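Local coordinates for protein alcohol dehydrogenase (Escherichia coli, PDB 5VM2) that probably oxidises an alcohol group of a still unidentified substrate with NAD or NADP as acceptor, as a zinc-containing member of the medium-chain alcohol dehydrogenase family, at residues A[87-92]-A[113-118]; A[104-109]-A[293-298]; A[162-167]-A[240-245]; A[265-270]-A[288-293]. One frame throughout, in Å; residues are numbered along the deposited sequence.

Contact 1 (A[87-92]-A[113-118]); sequences VNIEPG and DFMATQ
The short two-stranded antiparallel ribbon of the GroES-like domain, strands 92-93 and 113-114, brings G92 against F114 as a non-hydrogen-bonded pair with CA atoms 4.2 Å apart. Just before it, P91 O accepts the N-H of M115 at 3.1 Å; the N-H...O angle of 145° makes the bond a bent one, and the donor is tilted out of the carbonyl plane. The same oxygen takes a CA-H...O contact from F114 CA at 3.3 Å, so two neighbouring residues grip one carbonyl. The F114 ring and the proline lie side by side and point the same way: P91 CB stands over one ring face, toward its rim, while P91 CG meets F114 CZ at 3.7 Å. With no side chain on G92, F114 CD2 comes to 3.5 Å from its CA. M115 CB points toward the other segment and sets CG 3.6 Å from P91 CB; bent at chi2, the chain crosses I89 at about a right angle, M115 SD touching I89 CD1 at 3.5 Å. F114 to T117 form a type II turn with M115 second, and T117 OG1 donates to F114 O. Helix 145-163 closes in through E152, which touches both P91 and F114; helix 297-305 reaches P91 with Y297, and strand 136-138 packs T136 on I89.

Contact 2 (A[104-109]-A[293-298]); sequences GKYNIC and YANRYP. With ZN (zinc ion), chain D.
The four-cysteine zinc lobe rests here on the loop leading into helix 297-305, Y106 meeting A294 and N295. Y106 makes the largest share of the contact. With chi1 at 70° its ring is carried across to N295, whose backbone N-H points almost straight at Y106 OH (2.9 Å, 179°). The phenol oxygen also bonds E90, and a weak water link runs from it to Y297 N. A294 CB lies over one face of the ring, 4.1 Å from its centroid, a CH-pi contact. At the ring edge, in its plane, N295 OD1 approaches Y106 CE2 at 3.0 Å, the amide turned 72° from the ring. N107 lays its CB against Y293 O at 3.1 Å and its OD1 near A294 CB, while its ND2 bonds F291 O. G104 closes the preceding helix 99-102 in a Schellman motif. C109 SG binds the zinc at 2.3 Å, completing the site with C95, C98 and C101, and its loop is tied back by the backbone bond from C109 N to Y106 O. Such a four-cysteine lobe is found in many zinc-containing alcohol dehydrogenases, where this metal has a structural role, as it probably does here.

Contact 3 (A[162-167]-A[240-245]); sequences MLADVK and IVFETA
The ring of F242 meets A164 and V166 with its far end, rising from strand 238-243 to the turn that follows helix 145-163. V166 CG2 lies at the ring edge, in its plane, 3.8 Å from F242 CZ. A164 CB approaches the same CZ more closely, at 3.6 Å, from an oblique direction. F242 carries its CG beside the backbone N and anti to the carbonyl carbon (chi1 -66°), which leads the ring out from the sheet to this turn. Two residues earlier on the strand, I240 points toward the turn and uses both branches: CG2 faces A164 CB at 4.0 Å, while the CD1 end of the longer arm comes to 3.8 Å from V166 CG2 and 3.7 Å from A164 O. V166 crosses both I240 and F242 at a slant, its CG2 methyl being the branch that touches each. D165 sits between the two touching residues at a positive phi, where a Schellman motif ends the helix and D165 N bonds M162 O. M265 of strand 262-267 packs on A164, I240 and F242 alike, and C188 of helix 179-190 on V166 and F242. No hydrogen bond joins the segments, whose side chains meet by apolar packing alone; K263 NZ, from the adjacent strand 262-267, bonds A164 O, satisfying that carbonyl and adding a polar link between turn and sheet.

Contact 4 (A[265-270]-A[288-293]); sequences MIVGTV and QTVFRY
I266 bonds to strand 286-290 through both its backbone polar groups: I266 N donates to Q288 O at 2.9 Å, nearly straight at 168°, and I266 O accepts V290 N at 2.8 Å along a more bent path. The ladder frays after this, for G268 N reaches V290 O only weakly, at 3.2 Å, and also bonds weakly back to I266 O round the inverse gamma turn centred on V267. CA-H...O contacts supplement the bonds, M265 CA meeting Q288 O and T289 CA meeting I266 O. The pairs M265-Q288, I266-T289 and V267-V290 are parallel bridges, and the axes of the short segments 265-267 and 288-290, 4.6 Å apart at their closest, are inclined by 24°. On the face carrying M265, V267, Q288 and V290, V290 is the centre of the packing, and M265 reaches over to it. The methionine folds at chi2 and chi3 (both near -60°), which swings M265 CE across to the neighbouring strand, 3.6 Å from V290 CG2 and 3.9 Å from Q288 OE1. M265 and Q288 run side by side in the same direction, whereas M265 meets V290 at a slant. V267 CG2 adds a looser touch to V290 CG2 at 4.3 Å. On the other face I266 CB and T289 CG2 lie 4.2 Å apart. V267 and V290 both pack against helix 145-163, through V156 and A160 for the first and H159 for the second. Parallel pairing at the last two strands, 262-267 and 286-290, of a six-stranded sheet ordered 3-2-1-4-5-6 is characteristic of the Rossmann fold of dinucleotide-binding dehydrogenases.

Contacts 3 and 4, with centres 10 Å apart, share the parallel Rossmann sheet, in which strands 238-243 and 262-267 are neighbours. Contact 1 belongs to the GroES-like domain, about 24 Å from contact 3 between centres and across the middle of the chain. Contact 2, centred about 12 Å from contact 1, 13 Å from contact 4 and 17 Å from contact 3, touches all three. Along the chain contacts 1, 3 and 4 follow in series; contact 2 crosses contact 1 and encloses the other two. Y293, common to contacts 2 and 4, also packs on P91 and F114, so the chain leaving the last sheet strand joins the Rossmann part to the zinc-bearing part, near the bound magnesium.

Contact 1 (A[87-92]-A[113-118])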
loop_
_atom_site.group_PDB
_atom_site.type_symbol
_atom_site.label_atom_id
_atom_site.label_comp_id
_atom_site.label_asym_id
_atom_site.label_seq_id
_atom_site.Cartn_x
_atom_site.Cartn_y
_atom_site.Cartn_z
ATOM N N VAL A 87 -17.646 1.761 -4.678
ATOM C CA VAL A 87 -16.655 2.736 -4.246
ATOM C C VAL A 87 -15.485 2.022 -3.583
ATOM O O VAL A 87 -15.581 0.863 -3.176
ATOM C CB VAL A 87 -17.249 3.769 -3.255
ATOM C CG1 VAL A 87 -18.365 4.580 -3.902
ATOM C CG2 VAL A 87 -17.751 3.063 -2.004
ATOM N N ASN A 88 -14.371 2.734 -3.474
ATOM C CA ASN A 88 -13.323 2.370 -2.533
ATOM C C ASN A 88 -13.161 3.510 -1.532
ATOM O O ASN A 88 -13.786 4.567 -1.654
ATOM C CB ASN A 88 -12.007 2.024 -3.246
ATOM C CG ASN A 88 -11.376 3.203 -3.981
ATOM O OD1 ASN A 88 -11.730 4.361 -3.774
ATOM N ND2 ASN A 88 -10.410 2.896 -4.840
ATOM N N ILE A 89 -12.323 3.292 -0.526
ATOM C CA ILE A 89 -12.106 4.288 0.510
ATOM C C ILE A 89 -10.612 4.538 0.648
ATOM O O ILE A 89 -9.796 3.612 0.542
ATOM C CB ILE A 89 -12.727 3.865 1.859
ATOM C CG1 ILE A 89 -12.043 2.621 2.415
ATOM C CG2 ILE A 89 -14.238 3.638 1.723
ATOM C CD1 ILE A 89 -12.148 2.521 3.914
ATOM N N GLU A 90 -10.255 5.804 0.831
ATOM C CA GLU A 90 -8.916 6.165 1.263
ATOM C C GLU A 90 -8.882 6.076 2.781
ATOM O O GLU A 90 -9.589 6.842 3.450
ATOM C CB GLU A 90 -8.560 7.569 0.797
ATOM C CG GLU A 90 -7.130 7.980 1.099
ATOM C CD GLU A 90 -6.743 9.317 0.475
ATOM O OE1 GLU A 90 -7.434 9.778 -0.459
ATOM O OE2 GLU A 90 -5.737 9.908 0.924
ATOM N N PRO A 91 -8.115 5.154 3.366
ATOM C CA PRO A 91 -8.308 4.809 4.781
ATOM C C PRO A 91 -7.700 5.785 5.777
ATOM O O PRO A 91 -7.857 5.574 6.986
ATOM C CB PRO A 91 -7.637 3.431 4.888
ATOM C CG PRO A 91 -6.588 3.450 3.839
ATOM C CD PRO A 91 -7.138 4.274 2.703
ATOM N N GLY A 92 -7.018 6.834 5.330
ATOM C CA GLY A 92 -6.496 7.821 6.256
ATOM C C GLY A 92 -7.244 9.134 6.191
ATOM O O GLY A 92 -7.151 9.856 5.194
ATOM N N ASP A 113 -6.745 9.748 11.239
ATOM C CA ASP A 113 -7.459 8.559 11.693
ATOM C C ASP A 113 -7.348 7.543 10.563
ATOM O O ASP A 113 -8.058 7.634 9.559
ATOM C CB ASP A 113 -8.908 8.889 12.033
ATOM C CG ASP A 113 -9.739 7.656 12.345
ATOM O OD1 ASP A 113 -10.973 7.768 12.495
ATOM O OD2 ASP A 113 -9.146 6.564 12.440
ATOM N N PHE A 114 -6.452 6.584 10.773
ATOM C CA PHE A 114 -6.150 5.557 9.789
ATOM C C PHE A 114 -6.765 4.238 10.234
ATOM O O PHE A 114 -6.687 3.878 11.414
ATOM C CB PHE A 114 -4.638 5.409 9.596
ATOM C CG PHE A 114 -4.261 4.688 8.333
ATOM C CD1 PHE A 114 -4.097 3.312 8.329
ATOM C CD2 PHE A 114 -4.091 5.384 7.146
ATOM C CE1 PHE A 114 -3.757 2.644 7.174
ATOM C CE2 PHE A 114 -3.753 4.722 5.982
ATOM C CZ PHE A 114 -3.585 3.349 5.993
ATOM N N MET A 115 -7.383 3.531 9.288
ATOM C CA MET A 115 -8.074 2.287 9.592
ATOM C C MET A 115 -7.162 1.294 10.297
ATOM O O MET A 115 -5.968 1.198 9.999
ATOM C CB MET A 115 -8.616 1.656 8.310
ATOM C CG MET A 115 -9.754 2.419 7.677
ATOM S SD MET A 115 -10.932 1.270 6.951
ATOM C CE MET A 115 -12.053 1.038 8.326
ATOM N N ALA A 116 -7.744 0.559 11.247
ATOM C CA ALA A 116 -7.085 -0.559 11.919
ATOM C C ALA A 116 -5.861 -0.121 12.714
ATOM O O ALA A 116 -4.924 -0.906 12.892
ATOM C CB ALA A 116 -6.697 -1.654 10.920
ATOM N N THR A 117 -5.906 1.140 13.164
ATOM C CA THR A 117 -4.858 1.768 13.997
ATOM C C THR A 117 -5.252 2.417 15.301
ATOM O O THR A 117 -6.390 2.458 15.679
ATOM C CB THR A 117 -3.873 2.716 13.309
ATOM O OG1 THR A 117 -4.534 3.943 13.031
ATOM C CG2 THR A 117 -3.315 2.117 12.111
ATOM N N GLN A 118 -4.270 3.108 15.838
ATOM C CA GLN A 118 -4.165 3.610 17.221
ATOM C C GLN A 118 -5.362 4.037 18.104
ATOM O O GLN A 118 -5.409 3.641 19.269
ATOM C CB GLN A 118 -3.110 4.726 17.271
ATOM C CG GLN A 118 -3.025 5.441 18.609
ATOM C CD GLN A 118 -3.834 6.723 18.637
ATOM O OE1 GLN A 118 -4.006 7.385 17.612
ATOM N NE2 GLN A 118 -4.337 7.080 19.813
#

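Contact 2 (A[104-109]-A[293-298])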
loop_
_atom_site.group_PDB
_atom_site.type_symbol
_atom_site.label_atom_id
_atom_site.label_comp_id
_atom_site.label_asym_id
_atom_site.label_seq_id
_atom_site.Cartn_x
_atom_site.Cartn_y
_atom_site.Cartn_z
ATOM N N GLY A 104 -0.746 20.957 2.288
ATOM C CA GLY A 104 -0.764 19.969 1.232
ATOM C C GLY A 104 -0.136 18.641 1.580
ATOM O O GLY A 104 0.098 17.832 0.673
ATOM N N LYS A 105 0.151 18.393 2.857
ATOM C CA LYS A 105 0.772 17.156 3.315
ATOM C C LYS A 105 -0.101 16.459 4.353
ATOM O O LYS A 105 0.391 15.992 5.382
ATOM C CB LYS A 105 2.159 17.421 3.900
ATOM C CG LYS A 105 3.240 17.858 2.910
ATOM C CD LYS A 105 4.553 18.105 3.663
ATOM C CE LYS A 105 5.683 18.592 2.756
ATOM N NZ LYS A 105 6.888 18.987 3.560
ATOM N N TYR A 106 -1.411 16.366 4.099
ATOM C CA TYR A 106 -2.301 15.773 5.093
ATOM C C TYR A 106 -1.890 14.355 5.473
ATOM O O TYR A 106 -2.267 13.884 6.552
ATOM C CB TYR A 106 -3.758 15.800 4.603
ATOM C CG TYR A 106 -4.118 14.875 3.444
ATOM C CD1 TYR A 106 -4.307 13.509 3.643
ATOM C CD2 TYR A 106 -4.322 15.378 2.162
ATOM C CE1 TYR A 106 -4.658 12.666 2.592
ATOM C CE2 TYR A 106 -4.677 14.535 1.101
ATOM C CZ TYR A 106 -4.842 13.182 1.327
ATOM O OH TYR A 106 -5.192 12.327 0.293
ATOM N N ASN A 107 -1.111 13.670 4.629
ATOM C CA ASN A 107 -0.714 12.301 4.945
ATOM C C ASN A 107 0.138 12.233 6.205
ATOM O O ASN A 107 0.127 11.211 6.902
ATOM C CB ASN A 107 0.030 11.666 3.769
ATOM C CG ASN A 107 1.231 12.476 3.317
ATOM O OD1 ASN A 107 1.158 13.697 3.180
ATOM N ND2 ASN A 107 2.341 11.790 3.051
ATOM N N ILE A 108 0.884 13.294 6.515
ATOM C CA ILE A 108 1.699 13.314 7.723
ATOM C C ILE A 108 0.996 14.045 8.864
ATOM O O ILE A 108 1.640 14.411 9.849
ATOM C CB ILE A 108 3.097 13.907 7.453
ATOM C CG1 ILE A 108 3.025 15.411 7.192
ATOM C CG2 ILE A 108 3.767 13.197 6.276
ATOM C CD1 ILE A 108 4.375 16.030 6.837
ATOM N N CYS A 109 -0.315 14.258 8.750
ATOM C CA CYS A 109 -1.093 14.885 9.808
ATOM C C CYS A 109 -0.915 14.117 11.117
ATOM O O CYS A 109 -1.081 12.888 11.137
ATOM C CB CYS A 109 -2.574 14.926 9.424
ATOM S SG CYS A 109 -3.719 15.437 10.747
ATOM N N TYR A 293 0.168 8.243 1.272
ATOM C CA TYR A 293 -0.229 8.943 0.055
ATOM C C TYR A 293 -0.972 10.209 0.445
ATOM O O TYR A 293 -1.588 10.277 1.511
ATOM C CB TYR A 293 -1.128 8.062 -0.826
ATOM C CG TYR A 293 -1.908 7.101 0.024
ATOM C CD1 TYR A 293 -2.987 7.541 0.780
ATOM C CD2 TYR A 293 -1.525 5.771 0.136
ATOM C CE1 TYR A 293 -3.681 6.680 1.593
ATOM C CE2 TYR A 293 -2.213 4.905 0.949
ATOM C CZ TYR A 293 -3.289 5.367 1.675
ATOM O OH TYR A 293 -3.976 4.508 2.493
ATOM N N ALA A 294 -0.911 11.199 -0.440
ATOM C CA ALA A 294 -1.737 12.392 -0.334
ATOM C C ALA A 294 -2.181 12.779 -1.733
ATOM O O ALA A 294 -1.340 12.922 -2.625
ATOM C CB ALA A 294 -0.977 13.552 0.322
ATOM N N ASN A 295 -3.495 12.930 -1.917
ATOM C CA ASN A 295 -4.113 13.381 -3.169
ATOM C C ASN A 295 -3.748 12.490 -4.361
ATOM O O ASN A 295 -3.663 12.968 -5.496
ATOM C CB ASN A 295 -3.747 14.839 -3.473
ATOM C CG ASN A 295 -3.895 15.746 -2.261
ATOM O OD1 ASN A 295 -4.947 15.784 -1.629
ATOM N ND2 ASN A 295 -2.833 16.475 -1.931
ATOM N N ARG A 296 -3.600 11.181 -4.126
ATOM C CA ARG A 296 -3.206 10.248 -5.178
ATOM C C ARG A 296 -4.323 9.332 -5.655
ATOM O O ARG A 296 -4.134 8.637 -6.661
ATOM C CB ARG A 296 -2.033 9.370 -4.715
ATOM C CG ARG A 296 -0.908 10.112 -4.030
ATOM C CD ARG A 296 -0.291 11.187 -4.930
ATOM N NE ARG A 296 0.941 11.706 -4.337
ATOM C CZ ARG A 296 1.696 12.655 -4.877
ATOM N NH1 ARG A 296 1.350 13.214 -6.032
ATOM N NH2 ARG A 296 2.802 13.051 -4.258
ATOM N N TYR A 297 -5.450 9.265 -4.946
ATOM C CA TYR A 297 -6.471 8.287 -5.312
ATOM C C TYR A 297 -7.030 8.534 -6.705
ATOM O O TYR A 297 -7.086 7.579 -7.497
ATOM C CB TYR A 297 -7.574 8.245 -4.245
ATOM C CG TYR A 297 -7.466 7.034 -3.335
ATOM C CD1 TYR A 297 -6.285 6.761 -2.658
ATOM C CD2 TYR A 297 -8.535 6.162 -3.163
ATOM C CE1 TYR A 297 -6.162 5.656 -1.830
ATOM C CE2 TYR A 297 -8.427 5.048 -2.331
ATOM C CZ TYR A 297 -7.236 4.803 -1.668
ATOM O OH TYR A 297 -7.113 3.706 -0.842
ATOM N N PRO A 298 -7.440 9.751 -7.082
ATOM C CA PRO A 298 -8.012 9.916 -8.431
ATOM C C PRO A 298 -7.056 9.527 -9.546
ATOM O O PRO A 298 -7.445 8.779 -10.452
ATOM C CB PRO A 298 -8.376 11.405 -8.467
ATOM C CG PRO A 298 -8.631 11.751 -7.031
ATOM C CD PRO A 298 -7.583 10.982 -6.282
HETATM ZN ZN ZN D . -4.021 17.644 10.184
HETATM O O HOH W 1 -6.474 11.020 -2.675
#

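Contact 3 (A[162-167]-A[240-245])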
loop_
_atom_site.group_PDB
_atom_site.type_symbol
_atom_site.label_atom_id
_atom_site.label_comp_id
_atom_site.label_asym_id
_atom_site.label_seq_id
_atom_site.Cartn_x
_atom_site.Cartn_y
_atom_site.Cartn_z
ATOM N N MET A 162 5.639 10.038 -7.659
ATOM C CA MET A 162 5.348 11.462 -7.803
ATOM C C MET A 162 6.273 12.294 -6.925
ATOM O O MET A 162 6.813 13.313 -7.368
ATOM C CB MET A 162 3.886 11.741 -7.454
ATOM C CG MET A 162 2.887 11.143 -8.424
ATOM S SD MET A 162 2.519 12.297 -9.742
ATOM C CE MET A 162 0.942 11.666 -10.302
ATOM N N LEU A 163 6.458 11.868 -5.671
ATOM C CA LEU A 163 7.396 12.545 -4.779
ATOM C C LEU A 163 8.795 12.568 -5.372
ATOM O O LEU A 163 9.518 13.560 -5.243
ATOM C CB LEU A 163 7.421 11.854 -3.415
ATOM C CG LEU A 163 6.542 12.410 -2.298
ATOM C CD1 LEU A 163 7.026 11.893 -0.958
ATOM C CD2 LEU A 163 6.547 13.926 -2.324
ATOM N N ALA A 164 9.187 11.484 -6.035
ATOM C CA ALA A 164 10.522 11.370 -6.603
ATOM C C ALA A 164 10.686 12.151 -7.899
ATOM O O ALA A 164 11.814 12.256 -8.391
ATOM C CB ALA A 164 10.865 9.897 -6.846
ATOM N N ASP A 165 9.603 12.705 -8.446
ATOM C CA ASP A 165 9.630 13.414 -9.729
ATOM C C ASP A 165 10.151 12.506 -10.846
ATOM O O ASP A 165 11.024 12.882 -11.630
ATOM C CB ASP A 165 10.458 14.699 -9.627
ATOM C CG ASP A 165 10.216 15.644 -10.785
ATOM O OD1 ASP A 165 9.124 15.581 -11.384
ATOM O OD2 ASP A 165 11.120 16.452 -11.092
ATOM N N VAL A 166 9.608 11.286 -10.905
ATOM C CA VAL A 166 9.940 10.378 -11.993
ATOM C C VAL A 166 9.549 11.015 -13.319
ATOM O O VAL A 166 8.470 11.609 -13.456
ATOM C CB VAL A 166 9.244 9.022 -11.792
ATOM C CG1 VAL A 166 9.402 8.145 -13.040
ATOM C CG2 VAL A 166 9.807 8.319 -10.568
ATOM N N LYS A 167 10.434 10.895 -14.301
ATOM C CA LYS A 167 10.250 11.520 -15.602
ATOM C C LYS A 167 10.996 10.689 -16.634
ATOM O O LYS A 167 11.893 9.916 -16.280
ATOM C CB LYS A 167 10.771 12.966 -15.607
ATOM C CG LYS A 167 9.856 13.983 -14.935
ATOM C CD LYS A 167 8.833 14.545 -15.907
ATOM C CE LYS A 167 7.787 15.389 -15.191
ATOM N NZ LYS A 167 6.794 14.550 -14.470
ATOM N N ILE A 240 17.206 7.685 -9.557
ATOM C CA ILE A 240 16.339 7.457 -8.406
ATOM C C ILE A 240 16.471 5.999 -8.008
ATOM O O ILE A 240 16.394 5.116 -8.866
ATOM C CB ILE A 240 14.864 7.785 -8.717
ATOM C CG1 ILE A 240 14.701 9.223 -9.228
ATOM C CG2 ILE A 240 14.013 7.553 -7.490
ATOM C CD1 ILE A 240 13.436 9.435 -10.054
ATOM N N VAL A 241 16.677 5.744 -6.721
ATOM C CA VAL A 241 16.634 4.394 -6.177
ATOM C C VAL A 241 15.476 4.341 -5.197
ATOM O O VAL A 241 15.426 5.133 -4.244
ATOM C CB VAL A 241 17.946 3.997 -5.487
ATOM C CG1 VAL A 241 17.855 2.552 -4.995
ATOM C CG2 VAL A 241 19.128 4.169 -6.428
ATOM N N PHE A 242 14.547 3.427 -5.436
ATOM C CA PHE A 242 13.449 3.172 -4.519
ATOM C C PHE A 242 13.796 1.962 -3.666
ATOM O O PHE A 242 14.157 0.905 -4.196
ATOM C CB PHE A 242 12.144 2.912 -5.273
ATOM C CG PHE A 242 11.624 4.098 -6.018
ATOM C CD1 PHE A 242 11.999 4.320 -7.338
ATOM C CD2 PHE A 242 10.764 4.991 -5.406
ATOM C CE1 PHE A 242 11.514 5.418 -8.040
ATOM C CE2 PHE A 242 10.280 6.093 -6.097
ATOM C CZ PHE A 242 10.657 6.305 -7.417
ATOM N N GLU A 243 13.695 2.120 -2.351
ATOM C CA GLU A 243 13.795 1.008 -1.417
ATOM C C GLU A 243 12.385 0.657 -0.958
ATOM O O GLU A 243 11.704 1.485 -0.344
ATOM C CB GLU A 243 14.692 1.364 -0.234
ATOM C CG GLU A 243 15.227 0.162 0.518
ATOM C CD GLU A 243 14.170 -0.500 1.377
ATOM O OE1 GLU A 243 14.162 -1.745 1.453
ATOM O OE2 GLU A 243 13.343 0.225 1.970
ATOM N N THR A 244 11.939 -0.561 -1.273
ATOM C CA THR A 244 10.546 -0.937 -1.073
ATOM C C THR A 244 10.351 -2.206 -0.257
ATOM O O THR A 244 9.216 -2.478 0.148
ATOM C CB THR A 244 9.833 -1.118 -2.424
ATOM O OG1 THR A 244 10.296 -2.321 -3.050
ATOM C CG2 THR A 244 10.102 0.059 -3.348
ATOM N N ALA A 245 11.402 -2.987 -0.010
ATOM C CA ALA A 245 11.258 -4.224 0.745
ATOM C C ALA A 245 11.293 -4.006 2.251
ATOM O O ALA A 245 10.861 -4.889 3.001
ATOM C CB ALA A 245 12.354 -5.217 0.347
#

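Contact 4 (A[265-270]-A[288-293])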
loop_
_atom_site.group_PDB
_atom_site.type_symbol
_atom_site.label_atom_id
_atom_site.label_comp_id
_atom_site.label_asym_id
_atom_site.label_seq_id
_atom_site.Cartn_x
_atom_site.Cartn_y
_atom_site.Cartn_z
ATOM N N MET A 265 14.627 6.973 -2.302
ATOM C CA MET A 265 13.298 7.023 -1.708
ATOM C C MET A 265 13.094 5.772 -0.870
ATOM O O MET A 265 13.250 4.657 -1.374
ATOM C CB MET A 265 12.206 7.099 -2.777
ATOM C CG MET A 265 12.481 8.046 -3.928
ATOM S SD MET A 265 12.570 9.764 -3.429
ATOM C CE MET A 265 10.945 10.049 -2.720
ATOM N N ILE A 266 12.739 5.960 0.391
ATOM C CA ILE A 266 12.451 4.860 1.300
ATOM C C ILE A 266 10.935 4.754 1.395
ATOM O O ILE A 266 10.278 5.554 2.071
ATOM C CB ILE A 266 13.099 5.075 2.666
ATOM C CG1 ILE A 266 14.616 5.132 2.502
ATOM C CG2 ILE A 266 12.688 3.982 3.624
ATOM C CD1 ILE A 266 15.318 5.602 3.726
ATOM N N VAL A 267 10.379 3.760 0.709
ATOM C CA VAL A 267 8.932 3.612 0.594
ATOM C C VAL A 267 8.484 2.770 1.785
ATOM O O VAL A 267 8.392 1.545 1.715
ATOM C CB VAL A 267 8.529 3.009 -0.744
ATOM C CG1 VAL A 267 7.045 2.709 -0.762
ATOM C CG2 VAL A 267 8.898 3.970 -1.864
ATOM N N GLY A 268 8.233 3.450 2.903
ATOM C CA GLY A 268 7.689 2.825 4.090
ATOM C C GLY A 268 8.731 2.146 4.964
ATOM O O GLY A 268 9.894 1.968 4.599
ATOM N N THR A 269 8.286 1.795 6.175
ATOM C CA THR A 269 8.895 0.769 7.023
ATOM C C THR A 269 10.309 1.076 7.518
ATOM O O THR A 269 10.564 2.153 8.068
ATOM C CB THR A 269 8.886 -0.573 6.283
ATOM O OG1 THR A 269 9.861 -0.554 5.234
ATOM C CG2 THR A 269 7.504 -0.855 5.690
ATOM N N VAL A 270 11.217 0.114 7.336
ATOM C CA VAL A 270 12.565 0.081 7.914
ATOM C C VAL A 270 12.461 0.037 9.435
ATOM O O VAL A 270 12.671 1.061 10.104
ATOM C CB VAL A 270 13.426 1.264 7.441
ATOM C CG1 VAL A 270 14.894 1.003 7.745
ATOM C CG2 VAL A 270 13.247 1.475 5.959
ATOM N N GLN A 288 14.812 10.476 1.008
ATOM C CA GLN A 288 13.512 10.900 1.510
ATOM C C GLN A 288 12.662 9.686 1.834
ATOM O O GLN A 288 12.546 8.770 1.015
ATOM C CB GLN A 288 12.775 11.797 0.509
ATOM C CG GLN A 288 11.507 12.418 1.129
ATOM C CD GLN A 288 10.852 13.451 0.239
ATOM O OE1 GLN A 288 11.118 13.509 -0.962
ATOM N NE2 GLN A 288 9.990 14.278 0.824
ATOM N N THR A 289 12.075 9.680 3.028
ATOM C CA THR A 289 11.087 8.672 3.369
ATOM C C THR A 289 9.758 9.029 2.721
ATOM O O THR A 289 9.460 10.200 2.464
ATOM C CB THR A 289 10.920 8.539 4.887
ATOM O OG1 THR A 289 10.632 9.819 5.472
ATOM C CG2 THR A 289 12.183 7.971 5.517
ATOM N N VAL A 290 8.971 8.004 2.418
ATOM C CA VAL A 290 7.694 8.165 1.736
ATOM C C VAL A 290 6.629 7.509 2.599
ATOM O O VAL A 290 6.767 6.339 2.972
ATOM C CB VAL A 290 7.711 7.546 0.325
ATOM C CG1 VAL A 290 6.426 7.871 -0.412
ATOM C CG2 VAL A 290 8.905 8.054 -0.458
ATOM N N PHE A 291 5.573 8.253 2.910
ATOM C CA PHE A 291 4.582 7.830 3.895
ATOM C C PHE A 291 3.188 7.829 3.279
ATOM O O PHE A 291 2.597 8.895 3.066
ATOM C CB PHE A 291 4.634 8.736 5.118
ATOM C CG PHE A 291 3.860 8.213 6.287
ATOM C CD1 PHE A 291 2.639 8.774 6.637
ATOM C CD2 PHE A 291 4.355 7.157 7.042
ATOM C CE1 PHE A 291 1.922 8.293 7.720
ATOM C CE2 PHE A 291 3.645 6.671 8.130
ATOM C CZ PHE A 291 2.427 7.237 8.468
ATOM N N ARG A 292 2.657 6.631 3.021
ATOM C CA ARG A 292 1.306 6.454 2.495
ATOM C C ARG A 292 1.085 7.281 1.230
ATOM O O ARG A 292 1.740 7.045 0.212
ATOM C CB ARG A 292 0.266 6.806 3.568
ATOM C CG ARG A 292 0.291 5.851 4.766
ATOM C CD ARG A 292 -0.644 6.301 5.877
ATOM N NE ARG A 292 -0.595 5.412 7.035
ATOM C CZ ARG A 292 -0.897 5.787 8.273
ATOM N NH1 ARG A 292 -1.269 7.036 8.516
ATOM N NH2 ARG A 292 -0.826 4.915 9.271
ATOM N N TYR A 293 0.168 8.243 1.272
ATOM C CA TYR A 293 -0.229 8.943 0.055
ATOM C C TYR A 293 -0.972 10.209 0.445
ATOM O O TYR A 293 -1.588 10.277 1.511
ATOM C CB TYR A 293 -1.128 8.062 -0.826
ATOM C CG TYR A 293 -1.908 7.101 0.024
ATOM C CD1 TYR A 293 -2.987 7.541 0.780
ATOM C CD2 TYR A 293 -1.525 5.771 0.136
ATOM C CE1 TYR A 293 -3.681 6.680 1.593
ATOM C CE2 TYR A 293 -2.213 4.905 0.949
ATOM C CZ TYR A 293 -3.289 5.367 1.675
ATOM O OH TYR A 293 -3.976 4.508 2.493
#